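Local atomic coordinates of alpha-1,2-mannosidase (PDB entry 2WW2), a protein that hydrolyses alpha-mannosidic linkages with inversion of configuration, as a calcium-dependent family 92 glycoside hydrolase of a human gut bacterium. Residues M38-P43 against F297-Y302; R285-C290 against A633-S638; Y326-F331 against W370-H375; A590-D595 against E651-S656. All coordinates share one frame; numbering follows the deposited sequence.

In the fold
Contact 1 joins strand 40-44 of the N-terminal family region to strand 299-304 of the catalytic region. Segments 297-302, 326-331 and 370-375 belong to one five-stranded sheet, so contacts 1 and 3 are close, centres about 12 Å apart, and the Arg-299 to Asp-328 salt bridge ties them. Contacts 2 and 4, centres about 17 Å apart, touch through Ser-638 and Tyr-592; contacts 1 and 4 lie farthest apart, about 33 Å between centres. Along the chain contacts 1, 3 and 4 follow in series, while the segments of contact 2 alternate with those of contacts 1 and 4. Contact 1 thus joins the two regions; contacts 2 to 4 tie together parts of the catalytic one.

Contact 1: residues M38-P43 against F297-Y302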
loop_
_atom_site.group_PDB
_atom_site.type_symbol
_atom_site.label_atom_id
_atom_site.label_comp_id
_atom_site.label_asym_id
_atom_site.label_seq_id
_atom_site.Cartn_x
_atom_site.Cartn_y
_atom_site.Cartn_z
ATOM N N MET A 38 30.402 16.072 -28.558
ATOM C CA MET A 38 29.341 16.790 -29.260
ATOM C C MET A 38 28.354 15.839 -29.917
ATOM O O MET A 38 27.168 16.097 -29.896
ATOM C CB MET A 38 29.926 17.726 -30.327
ATOM C CG MET A 38 28.843 18.581 -31.032
ATOM S SD MET A 38 29.579 19.719 -32.238
ATOM C CE MET A 38 29.617 18.684 -33.683
ATOM N N ASN A 39 28.835 14.727 -30.479
ATOM C CA ASN A 39 27.932 13.762 -31.098
ATOM C C ASN A 39 28.083 12.424 -30.382
ATOM O O ASN A 39 29.221 11.990 -30.133
ATOM C CB ASN A 39 28.246 13.571 -32.597
ATOM C CG ASN A 39 28.128 14.864 -33.411
ATOM O OD1 ASN A 39 28.986 15.167 -34.279
ATOM N ND2 ASN A 39 27.071 15.609 -33.174
ATOM N N PHE A 40 26.967 11.796 -30.034
ATOM C CA PHE A 40 26.988 10.416 -29.491
ATOM C C PHE A 40 26.488 9.472 -30.557
ATOM O O PHE A 40 25.813 9.901 -31.507
ATOM C CB PHE A 40 26.067 10.235 -28.290
ATOM C CG PHE A 40 26.456 11.029 -27.047
ATOM C CD1 PHE A 40 27.711 11.619 -26.931
ATOM C CD2 PHE A 40 25.545 11.141 -25.985
ATOM C CE1 PHE A 40 28.072 12.340 -25.783
ATOM C CE2 PHE A 40 25.883 11.862 -24.812
ATOM C CZ PHE A 40 27.135 12.463 -24.714
ATOM N N TRP A 41 26.776 8.181 -30.381
ATOM C CA TRP A 41 26.297 7.160 -31.314
ATOM C C TRP A 41 25.594 6.063 -30.516
ATOM O O TRP A 41 25.989 5.772 -29.379
ATOM C CB TRP A 41 27.459 6.604 -32.180
ATOM C CG TRP A 41 27.848 7.628 -33.232
ATOM C CD1 TRP A 41 28.651 8.736 -33.057
ATOM C CD2 TRP A 41 27.365 7.686 -34.577
ATOM N NE1 TRP A 41 28.696 9.466 -34.238
ATOM C CE2 TRP A 41 27.913 8.843 -35.176
ATOM C CE3 TRP A 41 26.517 6.865 -35.338
ATOM C CZ2 TRP A 41 27.664 9.183 -36.508
ATOM C CZ3 TRP A 41 26.265 7.215 -36.661
ATOM C CH2 TRP A 41 26.837 8.358 -37.226
ATOM N N SER A 42 24.543 5.477 -31.089
ATOM C CA SER A 42 23.828 4.374 -30.406
ATOM C C SER A 42 23.111 3.470 -31.400
ATOM O O SER A 42 22.607 3.942 -32.406
ATOM C CB SER A 42 22.757 4.999 -29.476
ATOM O OG SER A 42 21.938 4.022 -28.831
ATOM N N PRO A 43 22.976 2.184 -31.068
ATOM C CA PRO A 43 22.019 1.342 -31.760
ATOM C C PRO A 43 20.597 1.873 -31.575
ATOM O O PRO A 43 20.267 2.498 -30.531
ATOM C CB PRO A 43 22.150 -0.022 -31.043
ATOM C CG PRO A 43 22.684 0.340 -29.661
ATOM C CD PRO A 43 23.626 1.491 -29.939
ATOM N N PHE A 297 27.068 14.259 -20.117
ATOM C CA PHE A 297 26.324 15.533 -20.290
ATOM C C PHE A 297 26.783 16.547 -19.245
ATOM O O PHE A 297 27.278 16.162 -18.192
ATOM C CB PHE A 297 24.812 15.319 -20.079
ATOM C CG PHE A 297 24.185 14.310 -21.010
ATOM C CD1 PHE A 297 23.590 14.728 -22.199
ATOM C CD2 PHE A 297 24.150 12.966 -20.677
ATOM C CE1 PHE A 297 22.978 13.817 -23.057
ATOM C CE2 PHE A 297 23.545 12.025 -21.532
ATOM C CZ PHE A 297 22.963 12.453 -22.725
ATOM N N PRO A 298 26.641 17.852 -19.529
ATOM C CA PRO A 298 26.173 18.365 -20.816
ATOM C C PRO A 298 27.232 18.144 -21.887
ATOM O O PRO A 298 28.433 18.038 -21.581
ATOM C CB PRO A 298 25.987 19.867 -20.545
ATOM C CG PRO A 298 27.069 20.178 -19.503
ATOM C CD PRO A 298 27.016 18.935 -18.593
ATOM N N ARG A 299 26.814 18.101 -23.145
ATOM C CA ARG A 299 27.773 17.909 -24.230
ATOM C C ARG A 299 28.425 19.225 -24.646
ATOM O O ARG A 299 27.802 20.312 -24.588
ATOM C CB ARG A 299 27.111 17.261 -25.455
ATOM C CG ARG A 299 26.177 18.225 -26.235
ATOM C CD ARG A 299 25.556 17.508 -27.457
ATOM N NE ARG A 299 24.645 16.455 -27.003
ATOM C CZ ARG A 299 24.973 15.172 -26.874
ATOM N NH1 ARG A 299 26.188 14.728 -27.209
ATOM N NH2 ARG A 299 24.068 14.317 -26.426
ATOM N N GLU A 300 29.692 19.129 -25.048
ATOM C CA GLU A 300 30.370 20.233 -25.740
ATOM C C GLU A 300 29.572 20.498 -27.018
ATOM O O GLU A 300 29.160 19.561 -27.692
ATOM C CB GLU A 300 31.812 19.836 -26.088
ATOM C CG GLU A 300 32.647 19.480 -24.847
ATOM C CD GLU A 300 33.930 18.710 -25.153
ATOM O OE1 GLU A 300 34.196 18.388 -26.336
ATOM O OE2 GLU A 300 34.658 18.404 -24.183
ATOM N N PHE A 301 29.334 21.771 -27.331
ATOM C CA PHE A 301 28.606 22.133 -28.543
ATOM C C PHE A 301 29.471 23.045 -29.431
ATOM O O PHE A 301 28.977 23.730 -30.343
ATOM C CB PHE A 301 27.297 22.824 -28.156
ATOM C CG PHE A 301 26.214 22.686 -29.187
ATOM C CD1 PHE A 301 25.599 21.460 -29.401
ATOM C CD2 PHE A 301 25.792 23.788 -29.928
ATOM C CE1 PHE A 301 24.584 21.331 -30.365
ATOM C CE2 PHE A 301 24.767 23.663 -30.870
ATOM C CZ PHE A 301 24.175 22.416 -31.090
ATOM N N TYR A 302 30.771 23.053 -29.150
ATOM C CA TYR A 302 31.719 23.831 -29.929
ATOM C C TYR A 302 32.589 22.914 -30.781
ATOM O O TYR A 302 32.629 21.669 -30.585
ATOM C CB TYR A 302 32.597 24.710 -29.023
ATOM C CG TYR A 302 33.339 23.960 -27.930
ATOM C CD1 TYR A 302 34.635 23.486 -28.132
ATOM C CD2 TYR A 302 32.742 23.732 -26.700
ATOM C CE1 TYR A 302 35.311 22.797 -27.133
ATOM C CE2 TYR A 302 33.410 23.046 -25.691
ATOM C CZ TYR A 302 34.687 22.591 -25.914
ATOM O OH TYR A 302 35.334 21.927 -24.908
HETATM O O HOH W 1 33.022 17.690 -28.713
#
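Phe-40 carries the aromatic part of this contact, with Arg-299 over one face of its ring and Phe-297 at its edge. In the cation-pi pair, Arg-299 CZ stands 4.0 Å from the centroid of the Phe-40 ring, almost on the ring normal. The guanidinium plane is steep to the ring, at 69°, and presents NH1 and NH2 to it; a bend at chi3 (67°) turns the group there. Phe-40 and Phe-297 form an edge-to-face pair with planes at 77°, CE2 of Phe-40 coming to 3.6 Å from CZ of Phe-297. With an alanine here the guanidinium is likely to lose its aromatic platform, and a gap would open beside Phe-297.

The polar links are modest. Arg-299 NH1 gives a weak hydrogen bond to Met-38 O (3.2 Å), while its NE makes a salt bridge to Asp-328. A water accepts from Met-38 N (3.1 Å) and donates to Glu-300 OE1 (2.7 Å). Met-38 CA also lies 3.2 Å from Glu-300 O, a CA-H...O contact to a buried carbonyl that has no conventional partner in the model.

The positive charge of Arg-299 is probably balanced by the Asp-328 carboxylate and eased by the Phe-40 face, which makes this side chain one of the links between the N-terminal and catalytic regions.

Contact 2: residues R285-C290 against A633-S638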
loop_
_atom_site.group_PDB
_atom_site.type_symbol
_atom_site.label_atom_id
_atom_site.label_comp_id
_atom_site.label_asym_id
_atom_site.label_seq_id
_atom_site.Cartn_x
_atom_site.Cartn_y
_atom_site.Cartn_z
ATOM N N ARG A 285 32.209 -2.226 -11.094
ATOM C CA ARG A 285 31.335 -2.009 -12.267
ATOM C C ARG A 285 30.267 -0.958 -12.001
ATOM O O ARG A 285 29.993 -0.105 -12.853
ATOM C CB ARG A 285 30.708 -3.329 -12.719
ATOM C CG ARG A 285 31.774 -4.276 -13.294
ATOM C CD ARG A 285 31.158 -5.498 -13.904
ATOM N NE ARG A 285 30.309 -6.203 -12.967
ATOM C CZ ARG A 285 30.571 -7.418 -12.489
ATOM N NH1 ARG A 285 31.675 -8.060 -12.869
ATOM N NH2 ARG A 285 29.722 -7.983 -11.626
ATOM N N THR A 286 29.674 -1.001 -10.823
ATOM C CA THR A 286 28.604 -0.040 -10.518
ATOM C C THR A 286 29.188 1.358 -10.495
ATOM O O THR A 286 28.677 2.266 -11.142
ATOM C CB THR A 286 27.925 -0.378 -9.180
ATOM O OG1 THR A 286 27.460 -1.735 -9.225
ATOM C CG2 THR A 286 26.710 0.546 -8.943
ATOM N N PHE A 287 30.288 1.513 -9.765
ATOM C CA PHE A 287 30.952 2.808 -9.615
ATOM C C PHE A 287 31.387 3.419 -10.956
ATOM O O PHE A 287 31.085 4.578 -11.246
ATOM C CB PHE A 287 32.176 2.648 -8.699
ATOM C CG PHE A 287 32.902 3.940 -8.415
ATOM C CD1 PHE A 287 32.372 4.872 -7.511
ATOM C CD2 PHE A 287 34.109 4.226 -9.041
ATOM C CE1 PHE A 287 33.043 6.057 -7.247
ATOM C CE2 PHE A 287 34.787 5.407 -8.782
ATOM C CZ PHE A 287 34.254 6.331 -7.886
ATOM N N TYR A 288 32.122 2.656 -11.764
ATOM C CA TYR A 288 32.624 3.216 -13.016
ATOM C C TYR A 288 31.540 3.385 -14.065
ATOM O O TYR A 288 31.619 4.285 -14.877
ATOM C CB TYR A 288 33.846 2.419 -13.529
ATOM C CG TYR A 288 35.040 2.776 -12.667
ATOM C CD1 TYR A 288 35.575 4.065 -12.717
ATOM C CD2 TYR A 288 35.580 1.864 -11.757
ATOM C CE1 TYR A 288 36.643 4.442 -11.908
ATOM C CE2 TYR A 288 36.643 2.233 -10.933
ATOM C CZ TYR A 288 37.168 3.529 -11.023
ATOM O OH TYR A 288 38.223 3.923 -10.218
ATOM N N SER A 289 30.527 2.530 -14.044
ATOM C CA SER A 289 29.357 2.752 -14.912
ATOM C C SER A 289 28.648 4.055 -14.561
ATOM O O SER A 289 28.319 4.840 -15.453
ATOM C CB SER A 289 28.389 1.578 -14.814
ATOM O OG SER A 289 29.003 0.367 -15.271
ATOM N N CYS A 290 28.419 4.293 -13.269
ATOM C CA CYS A 290 27.815 5.568 -12.847
ATOM C C CYS A 290 28.701 6.740 -13.228
ATOM O O CYS A 290 28.195 7.793 -13.637
ATOM C CB CYS A 290 27.544 5.578 -11.327
ATOM S SG CYS A 290 26.217 4.470 -10.826
ATOM N N ALA A 633 25.714 10.507 -10.226
ATOM C CA ALA A 633 26.707 11.294 -9.488
ATOM C C ALA A 633 26.545 11.120 -7.976
ATOM O O ALA A 633 27.529 11.161 -7.211
ATOM C CB ALA A 633 26.579 12.773 -9.867
ATOM N N TRP A 634 25.299 10.922 -7.552
ATOM C CA TRP A 634 25.005 10.645 -6.154
ATOM C C TRP A 634 25.772 9.383 -5.729
ATOM O O TRP A 634 26.389 9.322 -4.659
ATOM C CB TRP A 634 23.495 10.446 -5.965
ATOM C CG TRP A 634 23.069 10.260 -4.535
ATOM C CD1 TRP A 634 22.560 11.219 -3.701
ATOM C CD2 TRP A 634 23.109 9.045 -3.773
ATOM N NE1 TRP A 634 22.282 10.672 -2.468
ATOM C CE2 TRP A 634 22.604 9.341 -2.489
ATOM C CE3 TRP A 634 23.501 7.730 -4.059
ATOM C CZ2 TRP A 634 22.495 8.373 -1.485
ATOM C CZ3 TRP A 634 23.407 6.780 -3.054
ATOM C CH2 TRP A 634 22.902 7.099 -1.792
ATOM N N TYR A 635 25.767 8.385 -6.594
ATOM C CA TYR A 635 26.457 7.134 -6.251
ATOM C C TYR A 635 27.975 7.345 -6.226
ATOM O O TYR A 635 28.666 6.846 -5.333
ATOM C CB TYR A 635 26.077 6.030 -7.231
ATOM C CG TYR A 635 26.670 4.665 -6.883
ATOM C CD1 TYR A 635 25.929 3.717 -6.161
ATOM C CD2 TYR A 635 27.956 4.335 -7.264
ATOM C CE1 TYR A 635 26.469 2.471 -5.834
ATOM C CE2 TYR A 635 28.507 3.078 -6.931
ATOM C CZ TYR A 635 27.758 2.170 -6.224
ATOM O OH TYR A 635 28.281 0.945 -5.925
ATOM N N VAL A 636 28.501 8.089 -7.194
ATOM C CA VAL A 636 29.954 8.333 -7.235
ATOM C C VAL A 636 30.424 9.051 -5.973
ATOM O O VAL A 636 31.333 8.595 -5.287
ATOM C CB VAL A 636 30.367 9.106 -8.511
ATOM C CG1 VAL A 636 31.833 9.523 -8.436
ATOM C CG2 VAL A 636 30.143 8.218 -9.737
ATOM N N PHE A 637 29.807 10.177 -5.671
ATOM C CA PHE A 637 30.129 10.879 -4.433
ATOM C C PHE A 637 29.981 9.950 -3.221
ATOM O O PHE A 637 30.899 9.822 -2.421
ATOM C CB PHE A 637 29.208 12.086 -4.265
ATOM C CG PHE A 637 29.776 13.363 -4.819
ATOM C CD1 PHE A 637 30.930 13.916 -4.271
ATOM C CD2 PHE A 637 29.153 14.015 -5.880
ATOM C CE1 PHE A 637 31.465 15.105 -4.785
ATOM C CE2 PHE A 637 29.678 15.192 -6.406
ATOM C CZ PHE A 637 30.820 15.749 -5.843
ATOM N N SER A 638 28.818 9.319 -3.080
ATOM C CA SER A 638 28.551 8.517 -1.879
ATOM C C SER A 638 29.553 7.380 -1.698
ATOM O O SER A 638 29.985 7.104 -0.570
ATOM C CB SER A 638 27.105 7.994 -1.861
ATOM O OG SER A 638 26.204 9.085 -1.750
#
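Two helices of the catalytic region, 281-294 and 632-640, pack here with the ring of Tyr-635 laid against Thr-286, Phe-287 and Cys-290. The axes of the two short segments approach to 8.8 Å at a crossing angle of -127°. Thr-286 CG2 comes over one face of the Tyr-635 ring, toward its rim, in a CH-pi contact 3.8 Å from the centroid. The chi1 of Thr-286, -55°, sets OG1 back toward its partner Glu-282 O and leaves CG2 facing the ring. Cys-290 SG approaches the same ring obliquely, 4.5 Å from its centroid, a sulfur-aromatic contact. Val-636 fills the next place: its CG1 lies 3.9 Å from Phe-287 CE1, and its CG2 is 4.0 Å from Cys-290 CB. The Phe-287 ring turns its edge to Val-636 O. Leu-341 of helix 338-345 also touches Val-636, and Cys-290 rests on Tyr-622, a sodium ligand. Such buried, largely apolar packing of inclined helices is consistent with the (alpha/alpha)6 barrel expected of the family 92 catalytic domain.

Contact 3: residues Y326-F331 against W370-H375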
loop_
_atom_site.group_PDB
_atom_site.type_symbol
_atom_site.label_atom_id
_atom_site.label_comp_id
_atom_site.label_asym_id
_atom_site.label_seq_id
_atom_site.Cartn_x
_atom_site.Cartn_y
_atom_site.Cartn_z
ATOM N N TYR A 326 27.825 24.728 -24.400
ATOM C CA TYR A 326 27.424 23.356 -24.029
ATOM C C TYR A 326 25.924 23.285 -24.124
ATOM O O TYR A 326 25.245 24.311 -24.073
ATOM C CB TYR A 326 27.789 23.036 -22.560
ATOM C CG TYR A 326 29.236 22.676 -22.362
ATOM C CD1 TYR A 326 29.611 21.349 -22.104
ATOM C CD2 TYR A 326 30.236 23.649 -22.459
ATOM C CE1 TYR A 326 30.956 21.016 -21.943
ATOM C CE2 TYR A 326 31.580 23.322 -22.296
ATOM C CZ TYR A 326 31.929 22.005 -22.023
ATOM O OH TYR A 326 33.265 21.688 -21.873
ATOM N N THR A 327 25.385 22.077 -24.156
ATOM C CA THR A 327 23.944 21.955 -24.091
ATOM C C THR A 327 23.521 20.555 -23.660
ATOM O O THR A 327 24.364 19.756 -23.260
ATOM C CB THR A 327 23.294 22.309 -25.439
ATOM O OG1 THR A 327 21.879 22.373 -25.245
ATOM C CG2 THR A 327 23.624 21.233 -26.497
ATOM N N ASP A 328 22.217 20.288 -23.734
ATOM C CA ASP A 328 21.630 19.026 -23.308
ATOM C C ASP A 328 21.783 18.781 -21.824
ATOM O O ASP A 328 22.528 17.901 -21.385
ATOM C CB ASP A 328 22.173 17.879 -24.150
ATOM C CG ASP A 328 21.655 17.956 -25.569
ATOM O OD1 ASP A 328 20.433 18.205 -25.716
ATOM O OD2 ASP A 328 22.457 17.815 -26.511
ATOM N N ASN A 329 21.069 19.586 -21.042
ATOM C CA ASN A 329 21.164 19.488 -19.604
ATOM C C ASN A 329 19.929 20.089 -18.992
ATOM O O ASN A 329 19.509 21.144 -19.438
ATOM C CB ASN A 329 22.364 20.324 -19.112
ATOM C CG ASN A 329 23.189 19.571 -18.140
ATOM O OD1 ASN A 329 23.593 20.088 -17.095
ATOM N ND2 ASN A 329 23.457 18.303 -18.478
ATOM N N GLY A 330 19.372 19.417 -17.984
ATOM C CA GLY A 330 18.396 20.031 -17.085
ATOM C C GLY A 330 19.055 20.350 -15.747
ATOM O O GLY A 330 19.259 19.464 -14.910
ATOM N N PHE A 331 19.378 21.616 -15.542
ATOM C CA PHE A 331 20.070 22.014 -14.331
ATOM C C PHE A 331 19.285 21.646 -13.072
ATOM O O PHE A 331 19.886 21.412 -12.039
ATOM C CB PHE A 331 20.373 23.507 -14.335
ATOM C CG PHE A 331 21.349 23.940 -15.403
ATOM C CD1 PHE A 331 22.296 23.052 -15.919
ATOM C CD2 PHE A 331 21.352 25.262 -15.851
ATOM C CE1 PHE A 331 23.194 23.463 -16.890
ATOM C CE2 PHE A 331 22.281 25.695 -16.834
ATOM C CZ PHE A 331 23.186 24.795 -17.347
ATOM N N TRP A 370 16.548 24.214 -18.628
ATOM C CA TRP A 370 16.613 23.007 -19.476
ATOM C C TRP A 370 16.959 23.467 -20.897
ATOM O O TRP A 370 16.283 24.335 -21.451
ATOM C CB TRP A 370 15.266 22.251 -19.477
ATOM C CG TRP A 370 15.394 20.814 -19.010
ATOM C CD1 TRP A 370 14.908 20.280 -17.849
ATOM C CD2 TRP A 370 16.090 19.748 -19.688
ATOM N NE1 TRP A 370 15.245 18.927 -17.768
ATOM C CE2 TRP A 370 15.965 18.586 -18.887
ATOM C CE3 TRP A 370 16.778 19.659 -20.906
ATOM C CZ2 TRP A 370 16.523 17.356 -19.257
ATOM C CZ3 TRP A 370 17.360 18.440 -21.268
ATOM C CH2 TRP A 370 17.220 17.299 -20.441
ATOM N N ALA A 371 18.026 22.910 -21.472
ATOM C CA ALA A 371 18.469 23.259 -22.821
ATOM C C ALA A 371 18.631 21.995 -23.644
ATOM O O ALA A 371 19.258 21.027 -23.187
ATOM C CB ALA A 371 19.829 23.991 -22.764
ATOM N N SER A 372 18.094 22.015 -24.863
ATOM C CA SER A 372 18.272 20.898 -25.794
ATOM C C SER A 372 17.755 21.235 -27.207
ATOM O O SER A 372 16.614 20.924 -27.549
ATOM C CB SER A 372 17.545 19.646 -25.271
ATOM O OG SER A 372 17.834 18.510 -26.085
ATOM N N PRO A 373 18.582 21.887 -28.033
ATOM C CA PRO A 373 19.892 22.430 -27.682
ATOM C C PRO A 373 19.761 23.854 -27.148
ATOM O O PRO A 373 20.641 24.330 -26.440
ATOM C CB PRO A 373 20.630 22.438 -29.023
ATOM C CG PRO A 373 19.551 22.619 -30.062
ATOM C CD PRO A 373 18.296 21.997 -29.483
ATOM N N GLY A 374 18.668 24.514 -27.496
ATOM C CA GLY A 374 18.352 25.821 -26.955
ATOM C C GLY A 374 17.308 25.679 -25.865
ATOM O O GLY A 374 17.064 24.575 -25.373
ATOM N N HIS A 375 16.668 26.789 -25.503
ATOM C CA HIS A 375 15.708 26.785 -24.410
ATOM C C HIS A 375 14.543 25.833 -24.676
ATOM O O HIS A 375 13.900 25.899 -25.735
ATOM C CB HIS A 375 15.135 28.191 -24.207
ATOM C CG HIS A 375 16.105 29.193 -23.657
ATOM N ND1 HIS A 375 16.776 29.012 -22.463
ATOM C CD2 HIS A 375 16.453 30.425 -24.103
ATOM C CE1 HIS A 375 17.519 30.080 -22.215
ATOM N NE2 HIS A 375 17.340 30.952 -23.194
#
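A short antiparallel strand pairing at one border of the five-stranded sheet joins Asn-329 and Gly-330 to Ala-371 and Trp-370. Asn-329 and Ala-371 are the hydrogen-bonded pair, with Ala-371 N to Asn-329 O at 3.1 Å and Asn-329 N to Ala-371 O at 3.2 Å. Gly-330 and Trp-370 form the non-hydrogen-bonded pair; the indole lies over the glycine, whose CA is 3.3 Å from the centroid of the Trp-370 five-membered ring, nearly on its normal. A CB at Gly-330 would run into the indole. A serine in place of Trp-370 would probably uncover Gly-330 and the adjoining Asn-329 peptide, opening a gap where the indole now lies.

Beyond the pair, side chains take over. Ser-372 OG donates to Asp-328 OD1 (2.6 Å), while OD2 of that aspartate holds Arg-299 and Tyr-77; the carboxylate is thus gripped at both oxygens. Thr-327 OG1, anti to its own N (chi1 -171°), donates to Pro-373 O at 2.6 Å; the peptide before Pro-373 is cis. A glycerol, probably from the crystallisation liquor, bonds to Gly-330 N and Asp-328 O and may mark a pocket. Asp-328, with positive phi (64°), and Asn-329 both face Ala-371, which makes this a G1 beta bulge.

Contact 4: residues A590-D595 against E651-S656; sequences AIYLYD and EYAIGS
The turn containing Tyr-592 and Asp-595 packs against Ala-653 to Gly-655, on the middle strand of a three-stranded antiparallel sheet (642-643, 651-654, 700-702) and the residues after it. The turn is tightly wound, with Leu-593 N bonded to Ala-590 O and Asp-595 N to Tyr-592 O, and becomes 3-10 at 594-595; helix 600-613 follows. CA atoms come nearest at Tyr-592 and Ala-653, 6.7 Å apart, and no clear hydrogen bond links the two segments.

Both side chains of the turn that matter start out toward the strand. Asp-595 OD2 lies 2.5 Å from Ile-654 O; the same OD2 is 3.4 Å from Ala-653 CB. Tyr-592, its CG beside its own N (chi1 -73°), places CD1 4.1 Å from Ala-653 CB and CE1 3.6 Å from Gly-655 CA. A CB on Gly-655 would clash with CE1, so the close fit of the ring depends on the bare backbone there. Tyr-643 of the adjoining strand meets the Tyr-592 ring with its plane nearly parallel.

The hydroxyl of Tyr-592 bonds to Ser-638 on helix 632-640 and also to a water, 3.0 Å from Tyr-592 OH, which accepts from Ser-656 N at 3.0 Å.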
loop_
_atom_site.group_PDB
_atom_site.type_symbol
_atom_site.label_atom_id
_atom_site.label_comp_id
_atom_site.label_asym_id
_atom_site.label_seq_id
_atom_site.Cartn_x
_atom_site.Cartn_y
_atom_site.Cartn_z
ATOM N N ALA A 590 18.848 13.821 1.589
ATOM C CA ALA A 590 18.266 13.699 2.936
ATOM C C ALA A 590 19.004 12.730 3.864
ATOM O O ALA A 590 19.084 12.961 5.071
ATOM C CB ALA A 590 16.774 13.359 2.858
ATOM N N ILE A 591 19.545 11.645 3.321
ATOM C CA ILE A 591 20.293 10.720 4.171
ATOM C C ILE A 591 21.458 11.401 4.889
ATOM O O ILE A 591 21.844 10.988 5.986
ATOM C CB ILE A 591 20.825 9.502 3.394
ATOM C CG1 ILE A 591 19.676 8.551 3.119
ATOM C CG2 ILE A 591 21.854 8.761 4.239
ATOM C CD1 ILE A 591 20.107 7.250 2.405
ATOM N N TYR A 592 21.992 12.468 4.292
ATOM C CA TYR A 592 23.144 13.151 4.880
ATOM C C TYR A 592 22.739 14.125 5.973
ATOM O O TYR A 592 23.611 14.690 6.635
ATOM C CB TYR A 592 23.956 13.897 3.809
ATOM C CG TYR A 592 24.755 12.957 2.921
ATOM C CD1 TYR A 592 26.034 12.539 3.296
ATOM C CD2 TYR A 592 24.218 12.464 1.737
ATOM C CE1 TYR A 592 26.770 11.663 2.507
ATOM C CE2 TYR A 592 24.940 11.569 0.935
ATOM C CZ TYR A 592 26.216 11.173 1.341
ATOM O OH TYR A 592 26.953 10.307 0.555
ATOM N N LEU A 593 21.441 14.332 6.171
ATOM C CA LEU A 593 20.993 15.364 7.126
ATOM C C LEU A 593 21.315 14.991 8.578
ATOM O O LEU A 593 21.425 15.861 9.431
ATOM C CB LEU A 593 19.506 15.691 6.942
ATOM C CG LEU A 593 19.161 16.465 5.660
ATOM C CD1 LEU A 593 17.632 16.571 5.452
ATOM C CD2 LEU A 593 19.771 17.840 5.703
ATOM N N TYR A 594 21.474 13.705 8.868
ATOM C CA TYR A 594 21.874 13.320 10.223
ATOM C C TYR A 594 23.209 13.957 10.627
ATOM O O TYR A 594 23.461 14.113 11.813
ATOM C CB TYR A 594 21.992 11.824 10.379
ATOM C CG TYR A 594 20.711 11.016 10.200
ATOM C CD1 TYR A 594 19.768 10.920 11.226
ATOM C CD2 TYR A 594 20.492 10.288 9.041
ATOM C CE1 TYR A 594 18.627 10.135 11.083
ATOM C CE2 TYR A 594 19.340 9.507 8.875
ATOM C CZ TYR A 594 18.419 9.437 9.896
ATOM O OH TYR A 594 17.294 8.653 9.735
ATOM N N ASP A 595 24.044 14.306 9.645
ATOM C CA ASP A 595 25.350 14.961 9.888
ATOM C C ASP A 595 25.206 16.342 10.506
ATOM O O ASP A 595 26.161 16.869 11.090
ATOM C CB ASP A 595 26.126 15.160 8.581
ATOM C CG ASP A 595 26.872 13.910 8.104
ATOM O OD1 ASP A 595 27.030 12.938 8.865
ATOM O OD2 ASP A 595 27.348 13.924 6.940
ATOM N N GLU A 651 31.473 22.768 0.666
ATOM C CA GLU A 651 31.568 21.780 1.758
ATOM C C GLU A 651 30.979 20.495 1.231
ATOM O O GLU A 651 29.998 20.536 0.481
ATOM C CB GLU A 651 30.626 22.151 2.924
ATOM C CG GLU A 651 31.198 23.004 3.981
ATOM C CD GLU A 651 30.182 23.398 5.020
ATOM O OE1 GLU A 651 29.004 22.929 5.022
ATOM O OE2 GLU A 651 30.570 24.219 5.846
ATOM N N TYR A 652 31.497 19.360 1.694
ATOM C CA TYR A 652 30.896 18.073 1.372
ATOM C C TYR A 652 30.638 17.315 2.669
ATOM O O TYR A 652 31.578 17.084 3.444
ATOM C CB TYR A 652 31.853 17.258 0.473
ATOM C CG TYR A 652 32.301 17.979 -0.782
ATOM C CD1 TYR A 652 31.664 17.755 -2.000
ATOM C CD2 TYR A 652 33.354 18.895 -0.745
ATOM C CE1 TYR A 652 32.068 18.398 -3.145
ATOM C CE2 TYR A 652 33.758 19.550 -1.883
ATOM C CZ TYR A 652 33.112 19.292 -3.084
ATOM O OH TYR A 652 33.511 19.950 -4.216
ATOM N N ALA A 653 29.377 16.945 2.922
ATOM C CA ALA A 653 29.036 16.195 4.121
ATOM C C ALA A 653 29.579 14.773 4.007
ATOM O O ALA A 653 29.499 14.147 2.951
ATOM C CB ALA A 653 27.515 16.185 4.361
ATOM N N ILE A 654 30.139 14.280 5.103
ATOM C CA ILE A 654 30.738 12.949 5.135
ATOM C C ILE A 654 29.676 11.850 5.345
ATOM O O ILE A 654 28.786 11.962 6.202
ATOM C CB ILE A 654 31.896 12.894 6.160
ATOM C CG1 ILE A 654 33.047 13.751 5.619
ATOM C CG2 ILE A 654 32.392 11.426 6.370
ATOM C CD1 ILE A 654 34.131 14.078 6.627
ATOM N N GLY A 655 29.750 10.816 4.517
ATOM C CA GLY A 655 28.861 9.676 4.663
ATOM C C GLY A 655 29.688 8.517 5.169
ATOM O O GLY A 655 30.167 8.527 6.307
ATOM N N SER A 656 29.897 7.540 4.299
ATOM C CA SER A 656 30.708 6.373 4.612
ATOM C C SER A 656 31.123 5.800 3.267
ATOM O O SER A 656 30.254 5.571 2.411
ATOM C CB SER A 656 29.872 5.358 5.405
ATOM O OG SER A 656 30.566 4.144 5.548
HETATM O O HOH W 2 29.157 8.631 1.599
#